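Cysteine protease (PDB 3OIS) probably cleaves peptide bonds as a papain-family cysteine protease of Xylella fastidiosa, and also binds the nucleotide UDP. Local coordinates at residues L57-P65 and L240-I248; A188-A196 and P270-Q278. One frame throughout, in Å; residues are numbered along the deposited sequence. Where two conformers were deposited one is given.

How the contacts relate
Residues 57-65 come first along the chain and wait 174 residues for their partner: contact 1 closes this long loop when strand 60-62 pairs with the far end of strand 233-245. Inside it residues 188-196 lead into and form the first turns of helix 191-199, but that segment meets 270-278 only after 240-248 has passed, so the two contacts cross rather than nest. Contact 1 adds an edge strand to the antiparallel sheet; contact 2 packs helix 191-199 against the short helix 271-274 that follows strand 266-270. Their centres lie about 13 Å apart and they meet at Asp246, whose OD1 takes Lys195 NZ in a salt bridge and probably a hydrogen bond from Tyr271 OH.

Contact 1: residues L57-P65 and L240-I248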
loop_
_atom_site.group_PDB
_atom_site.type_symbol
_atom_site.label_atom_id
_atom_site.label_comp_id
_atom_site.label_asym_id
_atom_site.label_seq_id
_atom_site.Cartn_x
_atom_site.Cartn_y
_atom_site.Cartn_z
ATOM N N LEU A 57 -6.247 13.430 -21.133
ATOM C CA LEU A 57 -5.263 13.234 -20.054
ATOM C C LEU A 57 -4.065 14.138 -20.201
ATOM O O LEU A 57 -3.511 14.284 -21.300
ATOM C CB LEU A 57 -4.776 11.754 -20.029
ATOM C CG LEU A 57 -5.863 10.743 -19.792
ATOM C CD1 LEU A 57 -5.454 9.298 -20.162
ATOM C CD2 LEU A 57 -6.313 10.850 -18.329
ATOM N N PRO A 58 -3.637 14.759 -19.094
ATOM C CA PRO A 58 -2.436 15.578 -19.150
ATOM C C PRO A 58 -1.197 14.716 -19.314
ATOM O O PRO A 58 -1.237 13.472 -19.053
ATOM C CB PRO A 58 -2.425 16.264 -17.800
ATOM C CG PRO A 58 -3.043 15.268 -16.905
ATOM C CD PRO A 58 -4.148 14.617 -17.729
ATOM N N PRO A 59 -0.088 15.335 -19.776
ATOM C CA PRO A 59 1.118 14.549 -19.921
ATOM C C PRO A 59 1.769 14.134 -18.600
ATOM O O PRO A 59 2.599 13.222 -18.630
ATOM C CB PRO A 59 2.035 15.461 -20.740
ATOM C CG PRO A 59 1.580 16.834 -20.374
ATOM C CD PRO A 59 0.103 16.745 -20.196
ATOM N N LYS A 60 1.495 14.845 -17.509
ATOM C CA LYS A 60 2.210 14.637 -16.249
ATOM C C LYS A 60 1.283 14.999 -15.075
ATOM O O LYS A 60 0.541 16.042 -15.076
ATOM C CB LYS A 60 3.563 15.436 -16.206
ATOM C CG LYS A 60 4.259 15.397 -14.775
ATOM C CD LYS A 60 5.551 16.273 -14.732
ATOM C CE LYS A 60 6.263 16.090 -13.369
ATOM N NZ LYS A 60 7.097 14.809 -13.370
ATOM N N VAL A 61 1.222 14.092 -14.096
ATOM C CA VAL A 61 0.523 14.366 -12.825
ATOM C C VAL A 61 1.454 14.120 -11.665
ATOM O O VAL A 61 2.178 13.112 -11.624
ATOM C CB VAL A 61 -0.718 13.500 -12.719
ATOM C CG1 VAL A 61 -1.406 13.624 -11.325
ATOM C CG2 VAL A 61 -1.710 13.781 -13.824
ATOM N N ASP A 62 1.463 15.029 -10.681
ATOM C CA ASP A 62 2.345 14.810 -9.527
ATOM C C ASP A 62 1.617 15.187 -8.279
ATOM O O ASP A 62 1.590 16.365 -7.833
ATOM C CB ASP A 62 3.701 15.518 -9.657
ATOM C CG ASP A 62 4.638 15.211 -8.517
ATOM O OD1 ASP A 62 4.378 14.310 -7.712
ATOM O OD2 ASP A 62 5.669 15.931 -8.376
ATOM N N LEU A 63 1.022 14.171 -7.644
ATOM C CA LEU A 63 0.210 14.404 -6.423
ATOM C C LEU A 63 1.053 14.251 -5.153
ATOM O O LEU A 63 0.505 14.141 -4.086
ATOM C CB LEU A 63 -1.015 13.409 -6.355
ATOM C CG LEU A 63 -1.898 13.294 -7.631
ATOM C CD1 LEU A 63 -3.179 12.501 -7.293
ATOM C CD2 LEU A 63 -2.274 14.705 -8.150
ATOM N N THR A 64 2.360 14.061 -5.295
ATOM C CA THR A 64 3.194 13.782 -4.089
ATOM C C THR A 64 2.765 14.733 -2.952
ATOM O O THR A 64 2.798 15.966 -3.094
ATOM C CB THR A 64 4.696 13.988 -4.371
ATOM O OG1 THR A 64 5.130 13.121 -5.401
ATOM C CG2 THR A 64 5.584 13.667 -3.114
ATOM N N PRO A 65 2.443 14.194 -1.801
ATOM C CA PRO A 65 1.924 15.031 -0.698
ATOM C C PRO A 65 3.103 15.559 0.173
ATOM O O PRO A 65 4.259 15.152 -0.042
ATOM C CB PRO A 65 1.019 14.052 0.061
ATOM C CG PRO A 65 1.719 12.774 -0.083
ATOM C CD PRO A 65 2.285 12.752 -1.554
ATOM N N LEU A 240 1.380 3.129 -2.519
ATOM C CA LEU A 240 0.472 4.174 -3.025
ATOM C C LEU A 240 1.107 4.802 -4.293
ATOM O O LEU A 240 2.285 5.231 -4.271
ATOM C CB LEU A 240 0.282 5.255 -1.934
ATOM C CG LEU A 240 -0.762 6.349 -2.330
ATOM C CD1 LEU A 240 -2.190 5.758 -2.075
ATOM C CD2 LEU A 240 -0.505 7.615 -1.444
ATOM N N CYS A 241 0.340 4.892 -5.395
ATOM C CA CYS A 241 0.826 5.574 -6.568
ATOM C C CYS A 241 0.352 7.033 -6.583
ATOM O O CYS A 241 -0.788 7.307 -6.322
ATOM C CB CYS A 241 0.253 4.850 -7.815
ATOM S SG CYS A 241 0.790 5.629 -9.369
ATOM N N VAL A 242 1.250 7.951 -6.883
ATOM C CA VAL A 242 0.868 9.374 -6.702
ATOM C C VAL A 242 1.064 10.168 -7.924
ATOM O O VAL A 242 0.952 11.404 -7.880
ATOM C CB VAL A 242 1.770 10.039 -5.540
ATOM C CG1 VAL A 242 1.476 9.341 -4.180
ATOM C CG2 VAL A 242 3.290 9.963 -5.843
ATOM N N GLY A 243 1.335 9.563 -9.060
ATOM C CA GLY A 243 1.596 10.388 -10.262
ATOM C C GLY A 243 2.156 9.632 -11.429
ATOM O O GLY A 243 2.319 8.412 -11.396
ATOM N N TYR A 244 2.314 10.315 -12.572
ATOM C CA TYR A 244 2.938 9.709 -13.743
ATOM C C TYR A 244 3.610 10.780 -14.613
ATOM O O TYR A 244 3.338 11.952 -14.425
ATOM C CB TYR A 244 1.890 8.968 -14.600
ATOM C CG TYR A 244 0.775 9.832 -15.195
ATOM C CD1 TYR A 244 -0.469 9.980 -14.592
ATOM C CD2 TYR A 244 1.002 10.452 -16.411
ATOM C CE1 TYR A 244 -1.479 10.766 -15.188
ATOM C CE2 TYR A 244 0.020 11.202 -17.022
ATOM C CZ TYR A 244 -1.215 11.336 -16.421
ATOM O OH TYR A 244 -2.214 12.102 -17.045
ATOM N N ASP A 245 4.489 10.354 -15.503
ATOM C CA ASP A 245 5.177 11.314 -16.364
ATOM C C ASP A 245 5.345 10.685 -17.707
ATOM O O ASP A 245 6.190 9.775 -17.881
ATOM C CB ASP A 245 6.512 11.789 -15.755
ATOM C CG ASP A 245 7.036 13.053 -16.465
ATOM O OD1 ASP A 245 6.587 13.292 -17.592
ATOM O OD2 ASP A 245 7.790 13.841 -15.880
ATOM N N ASP A 246 4.546 11.137 -18.686
ATOM C CA ASP A 246 4.741 10.661 -20.094
ATOM C C ASP A 246 6.136 10.910 -20.636
ATOM O O ASP A 246 6.534 10.169 -21.549
ATOM C CB ASP A 246 3.745 11.271 -21.078
ATOM C CG ASP A 246 2.368 10.702 -20.943
ATOM O OD1 ASP A 246 2.163 9.660 -20.237
ATOM O OD2 ASP A 246 1.445 11.303 -21.531
ATOM N N GLU A 247 6.876 11.903 -20.110
ATOM C CA GLU A 247 8.224 12.223 -20.621
ATOM C C GLU A 247 9.133 11.012 -20.462
ATOM O O GLU A 247 9.960 10.707 -21.341
ATOM C CB GLU A 247 8.788 13.453 -19.899
ATOM C CG GLU A 247 10.187 13.991 -20.368
ATOM C CD GLU A 247 10.167 14.526 -21.806
ATOM O OE1 GLU A 247 9.244 15.311 -22.171
ATOM O OE2 GLU A 247 11.098 14.138 -22.567
ATOM N N ILE A 248 8.957 10.276 -19.348
ATOM C CA ILE A 248 9.807 9.107 -19.113
ATOM C C ILE A 248 8.968 7.783 -19.056
ATOM O O ILE A 248 9.540 6.727 -18.878
ATOM C CB ILE A 248 10.650 9.312 -17.828
ATOM C CG1 ILE A 248 9.720 9.440 -16.596
ATOM C CG2 ILE A 248 11.603 10.592 -18.020
ATOM C CD1 ILE A 248 10.438 9.213 -15.288
HETATM O O HOH W 1 -1.093 11.360 -20.842
#
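Tyr244 packs its ring against the backbone of 57-65, with Val61 N over one face and Pro58 O in plane at the edge. The phenol OH donates to Pro58 O over 2.6 Å. Val61 crosses the ring obliquely, its CG2 3.3 Å from Tyr244 CE1. A chi1 of 62° places Tyr244 CG between its own backbone N and carbonyl carbon, which turns the ring toward Pro58. On the other face of the sheet the Lys60 chain crosses Asp245 obliquely and its NZ makes a salt bridge to Asp245 OD2 at 2.8 Å, the ammonium meeting the carboxylate from above its plane. The late bend at chi4, 81°, brings NZ to that oxygen. Between these faces the backbones form an antiparallel pair in the papain-type sheet: Val61 and Tyr244 are the hydrogen-bonded pair, flanked by the non-hydrogen-bonded pairs Lys60-Asp245 and Asp62-Gly243. On either side of residues 60-62, Leu63 N donates to Val242 O (2.8 Å) and Asp246 N to Pro59 O (2.9 Å), extending the ladder at both ends. Asx turns shape the flanks: Asp62 OD1 accepts from Thr64 N and, through its syn lone pair, from Thr64 OG1, while Asp245 OD1 takes Glu247 N. A water donates to Pro58 O and Asp246 OD2, and Asp246 OD1 is held by Lys195 and Tyr271. Farther out, Leu198 of helix 191-199 touches Tyr244, and Tyr266 touches Val242.

Contact 2: residues A188-A196 and P270-Q278; sequences AQDIDHLKA and PYEYISNTQ
Gln189, Ile191 and Tyr271 bury the most surface where the N-terminal end of helix 191-199 packs on the short helix 271-274, both resting on the antiparallel sheet of this papain-type fold. Gln189 lies just ahead of its helix, at the centre of an inverse gamma turn, and sends an extended side chain to the backbone carbonyls of Ile274 and Asn276. Its NE2 donates to Ile274 O at 2.9 Å, nearly straight at 161° and close to the plane of the glutamine amide. The same nitrogen is also hydrogen-bonded to Ala280 O; the bonds to Ile274 O and Ala280 O probably hold the amide in its rotation, with Asn276 O a weak third partner. The other end, OE1, touches Thr277 CG2 at 3.3 Å.

Ile191 opens the helix behind Asp190, whose OD1 caps it through weak bonds to Asp192 N and His193 N. With CG1 anti to the carbonyl carbon (chi1 -76°), Ile191 sets CG1 3.7 Å from Ser275 CB and CD1 4.0 Å from Tyr271 CB. One turn on, Leu194 and Ile274 meet tip to tip, CD1 to CD1 at 3.9 Å, and Phe251, Phe283 and residues of strand 204-211 line the sheet side of this apolar patch.

The Tyr271 side chain extends alongside helix 191-199, from Ile191 toward Lys195, which crosses it at about a right angle, bringing Lys195 CE to 3.6 Å from Tyr271 OH. Both polar ends turn to one acceptor, Asp246 OD1, which probably helps to settle the lysine charge beside the ring. At the root of the tyrosine, Tyr271 O accepts from Ser275 N and, on the opposite face of its carbonyl plane, from Ser275 OG at 2.9 Å.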
loop_
_atom_site.group_PDB
_atom_site.type_symbol
_atom_site.label_atom_id
_atom_site.label_comp_id
_atom_site.label_asym_id
_atom_site.label_seq_id
_atom_site.Cartn_x
_atom_site.Cartn_y
_atom_site.Cartn_z
ATOM N N ALA A 188 -9.348 -0.328 -13.227
ATOM C CA ALA A 188 -8.972 -1.252 -14.269
ATOM C C ALA A 188 -7.517 -1.150 -14.531
ATOM O O ALA A 188 -6.907 -0.061 -14.495
ATOM C CB ALA A 188 -9.732 -0.942 -15.558
ATOM N N GLN A 189 -6.911 -2.291 -14.780
ATOM C CA GLN A 189 -5.472 -2.250 -15.039
ATOM C C GLN A 189 -5.258 -1.883 -16.509
ATOM O O GLN A 189 -4.952 -2.736 -17.404
ATOM C CB GLN A 189 -4.851 -3.608 -14.671
ATOM C CG GLN A 189 -3.410 -3.689 -14.988
ATOM C CD GLN A 189 -2.787 -4.942 -14.384
ATOM O OE1 GLN A 189 -3.494 -5.929 -14.124
ATOM N NE2 GLN A 189 -1.502 -4.890 -14.102
ATOM N N ASP A 190 -5.341 -0.587 -16.751
ATOM C CA ASP A 190 -5.368 -0.041 -18.089
ATOM C C ASP A 190 -4.689 1.270 -17.837
ATOM O O ASP A 190 -5.129 1.978 -16.971
ATOM C CB ASP A 190 -6.854 0.138 -18.521
ATOM C CG ASP A 190 -6.999 0.931 -19.769
ATOM O OD1 ASP A 190 -6.520 2.033 -19.837
ATOM O OD2 ASP A 190 -7.629 0.482 -20.751
ATOM N N ILE A 191 -3.649 1.598 -18.608
ATOM C CA ILE A 191 -2.820 2.796 -18.302
ATOM C C ILE A 191 -3.681 4.079 -18.289
ATOM O O ILE A 191 -3.531 4.947 -17.418
ATOM C CB ILE A 191 -1.635 2.896 -19.249
ATOM C CG1 ILE A 191 -0.584 1.887 -18.837
ATOM C CG2 ILE A 191 -0.982 4.267 -19.232
ATOM C CD1 ILE A 191 0.316 1.596 -20.024
ATOM N N ASP A 192 -4.629 4.176 -19.213
ATOM C CA ASP A 192 -5.425 5.414 -19.276
ATOM C C ASP A 192 -6.381 5.531 -18.080
ATOM O O ASP A 192 -6.744 6.636 -17.640
ATOM C CB ASP A 192 -6.226 5.408 -20.589
ATOM C CG ASP A 192 -5.369 5.687 -21.813
ATOM O OD1 ASP A 192 -4.193 6.133 -21.746
ATOM O OD2 ASP A 192 -5.958 5.526 -22.888
ATOM N N HIS A 193 -6.803 4.408 -17.538
ATOM C CA HIS A 193 -7.646 4.443 -16.345
ATOM C C HIS A 193 -6.836 4.820 -15.107
ATOM O O HIS A 193 -7.304 5.601 -14.315
ATOM C CB HIS A 193 -8.333 3.132 -16.111
ATOM C CG HIS A 193 -9.479 2.907 -17.033
ATOM N ND1 HIS A 193 -10.751 2.637 -16.579
ATOM C CD2 HIS A 193 -9.554 2.951 -18.388
ATOM C CE1 HIS A 193 -11.563 2.515 -17.611
ATOM N NE2 HIS A 193 -10.864 2.690 -18.721
ATOM N N LEU A 194 -5.616 4.278 -14.991
ATOM C CA LEU A 194 -4.714 4.680 -13.906
ATOM C C LEU A 194 -4.373 6.164 -14.052
ATOM O O LEU A 194 -4.294 6.875 -13.054
ATOM C CB LEU A 194 -3.414 3.873 -13.874
ATOM C CG LEU A 194 -3.653 2.338 -13.861
ATOM C CD1 LEU A 194 -2.254 1.536 -13.899
ATOM C CD2 LEU A 194 -4.437 1.978 -12.616
ATOM N N LYS A 195 -4.161 6.606 -15.283
ATOM C CA LYS A 195 -3.812 8.037 -15.435
ATOM C C LYS A 195 -5.035 8.897 -15.081
ATOM O O LYS A 195 -4.890 9.950 -14.441
ATOM C CB LYS A 195 -3.282 8.380 -16.835
ATOM C CG LYS A 195 -1.925 7.793 -17.285
ATOM C CD LYS A 195 -1.731 8.138 -18.808
ATOM C CE LYS A 195 -0.318 7.835 -19.209
ATOM N NZ LYS A 195 -0.133 8.158 -20.673
ATOM N N ALA A 196 -6.231 8.489 -15.509
ATOM C CA ALA A 196 -7.438 9.295 -15.288
ATOM C C ALA A 196 -7.707 9.422 -13.800
ATOM O O ALA A 196 -8.153 10.494 -13.323
ATOM C CB ALA A 196 -8.603 8.663 -15.925
ATOM N N PRO A 270 7.963 1.679 -14.504
ATOM C CA PRO A 270 7.659 1.820 -15.946
ATOM C C PRO A 270 6.190 1.523 -16.279
ATOM O O PRO A 270 5.574 0.675 -15.650
ATOM C CB PRO A 270 8.513 0.725 -16.628
ATOM C CG PRO A 270 9.518 0.264 -15.551
ATOM C CD PRO A 270 8.983 0.658 -14.208
ATOM N N TYR A 271 5.637 2.228 -17.262
ATOM C CA TYR A 271 4.326 1.884 -17.774
ATOM C C TYR A 271 4.137 0.414 -18.092
ATOM O O TYR A 271 3.080 -0.155 -17.798
ATOM C CB TYR A 271 4.095 2.693 -19.077
ATOM C CG TYR A 271 3.797 4.162 -18.821
ATOM C CD1 TYR A 271 3.925 4.754 -17.548
ATOM C CD2 TYR A 271 3.438 5.003 -19.869
ATOM C CE1 TYR A 271 3.655 6.120 -17.363
ATOM C CE2 TYR A 271 3.187 6.416 -19.668
ATOM C CZ TYR A 271 3.302 6.958 -18.427
ATOM O OH TYR A 271 3.056 8.323 -18.206
ATOM N N GLU A 272 5.170 -0.214 -18.666
ATOM C CA GLU A 272 5.069 -1.649 -19.070
ATOM C C GLU A 272 5.068 -2.580 -17.837
ATOM O O GLU A 272 4.673 -3.763 -17.938
ATOM C CB GLU A 272 6.287 -2.017 -19.948
ATOM C CG GLU A 272 6.497 -1.214 -21.283
ATOM C CD GLU A 272 7.096 0.239 -21.148
ATOM O OE1 GLU A 272 7.146 0.933 -22.219
ATOM O OE2 GLU A 272 7.494 0.722 -20.018
ATOM N N TYR A 273 5.532 -2.077 -16.710
ATOM C CA TYR A 273 5.543 -2.888 -15.500
ATOM C C TYR A 273 4.127 -2.834 -14.909
ATOM O O TYR A 273 3.483 -3.876 -14.704
ATOM C CB TYR A 273 6.583 -2.283 -14.567
ATOM C CG TYR A 273 7.038 -3.167 -13.393
ATOM C CD1 TYR A 273 8.398 -3.346 -13.198
ATOM C CD2 TYR A 273 6.136 -3.821 -12.511
ATOM C CE1 TYR A 273 8.878 -4.070 -12.170
ATOM C CE2 TYR A 273 6.631 -4.649 -11.474
ATOM C CZ TYR A 273 8.008 -4.721 -11.280
ATOM O OH TYR A 273 8.565 -5.500 -10.285
ATOM N N ILE A 274 3.634 -1.620 -14.621
ATOM C CA ILE A 274 2.342 -1.509 -13.960
ATOM C C ILE A 274 1.161 -2.104 -14.757
ATOM O O ILE A 274 0.173 -2.561 -14.156
ATOM C CB ILE A 274 2.069 -0.011 -13.582
ATOM C CG1 ILE A 274 1.129 0.074 -12.380
ATOM C CG2 ILE A 274 1.577 0.739 -14.863
ATOM C CD1 ILE A 274 1.023 1.569 -11.730
ATOM N N SER A 275 1.256 -2.093 -16.082
ATOM C CA SER A 275 0.161 -2.552 -16.924
ATOM C C SER A 275 0.227 -4.045 -17.207
ATOM O O SER A 275 -0.693 -4.545 -17.796
ATOM C CB SER A 275 0.179 -1.730 -18.242
ATOM O OG SER A 275 1.290 -2.098 -19.033
ATOM N N ASN A 276 1.297 -4.716 -16.757
ATOM C CA ASN A 276 1.444 -6.163 -16.918
ATOM C C ASN A 276 0.654 -6.949 -15.845
ATOM O O ASN A 276 0.932 -6.831 -14.656
ATOM C CB ASN A 276 2.930 -6.541 -16.967
ATOM C CG ASN A 276 3.158 -7.999 -17.388
ATOM O OD1 ASN A 276 2.302 -8.827 -17.197
ATOM N ND2 ASN A 276 4.309 -8.288 -18.021
ATOM N N THR A 277 -0.365 -7.720 -16.274
ATOM C CA THR A 277 -1.188 -8.478 -15.342
ATOM C C THR A 277 -0.405 -9.532 -14.580
ATOM O O THR A 277 -0.892 -9.963 -13.509
ATOM C CB THR A 277 -2.373 -9.168 -16.053
ATOM O OG1 THR A 277 -1.847 -10.000 -17.096
ATOM C CG2 THR A 277 -3.293 -8.127 -16.556
ATOM N N GLN A 278 0.806 -9.891 -15.053
ATOM C CA GLN A 278 1.703 -10.832 -14.408
ATOM C C GLN A 278 2.684 -10.164 -13.422
ATOM O O GLN A 278 3.506 -10.800 -12.786
ATOM C CB GLN A 278 2.455 -11.596 -15.501
ATOM C CG GLN A 278 2.314 -13.108 -15.384
ATOM C CD GLN A 278 3.203 -13.836 -16.370
ATOM O OE1 GLN A 278 3.484 -13.343 -17.466
ATOM N NE2 GLN A 278 3.680 -14.968 -15.970
HETATM O O HOH W 2 -3.203 -8.390 -12.817
#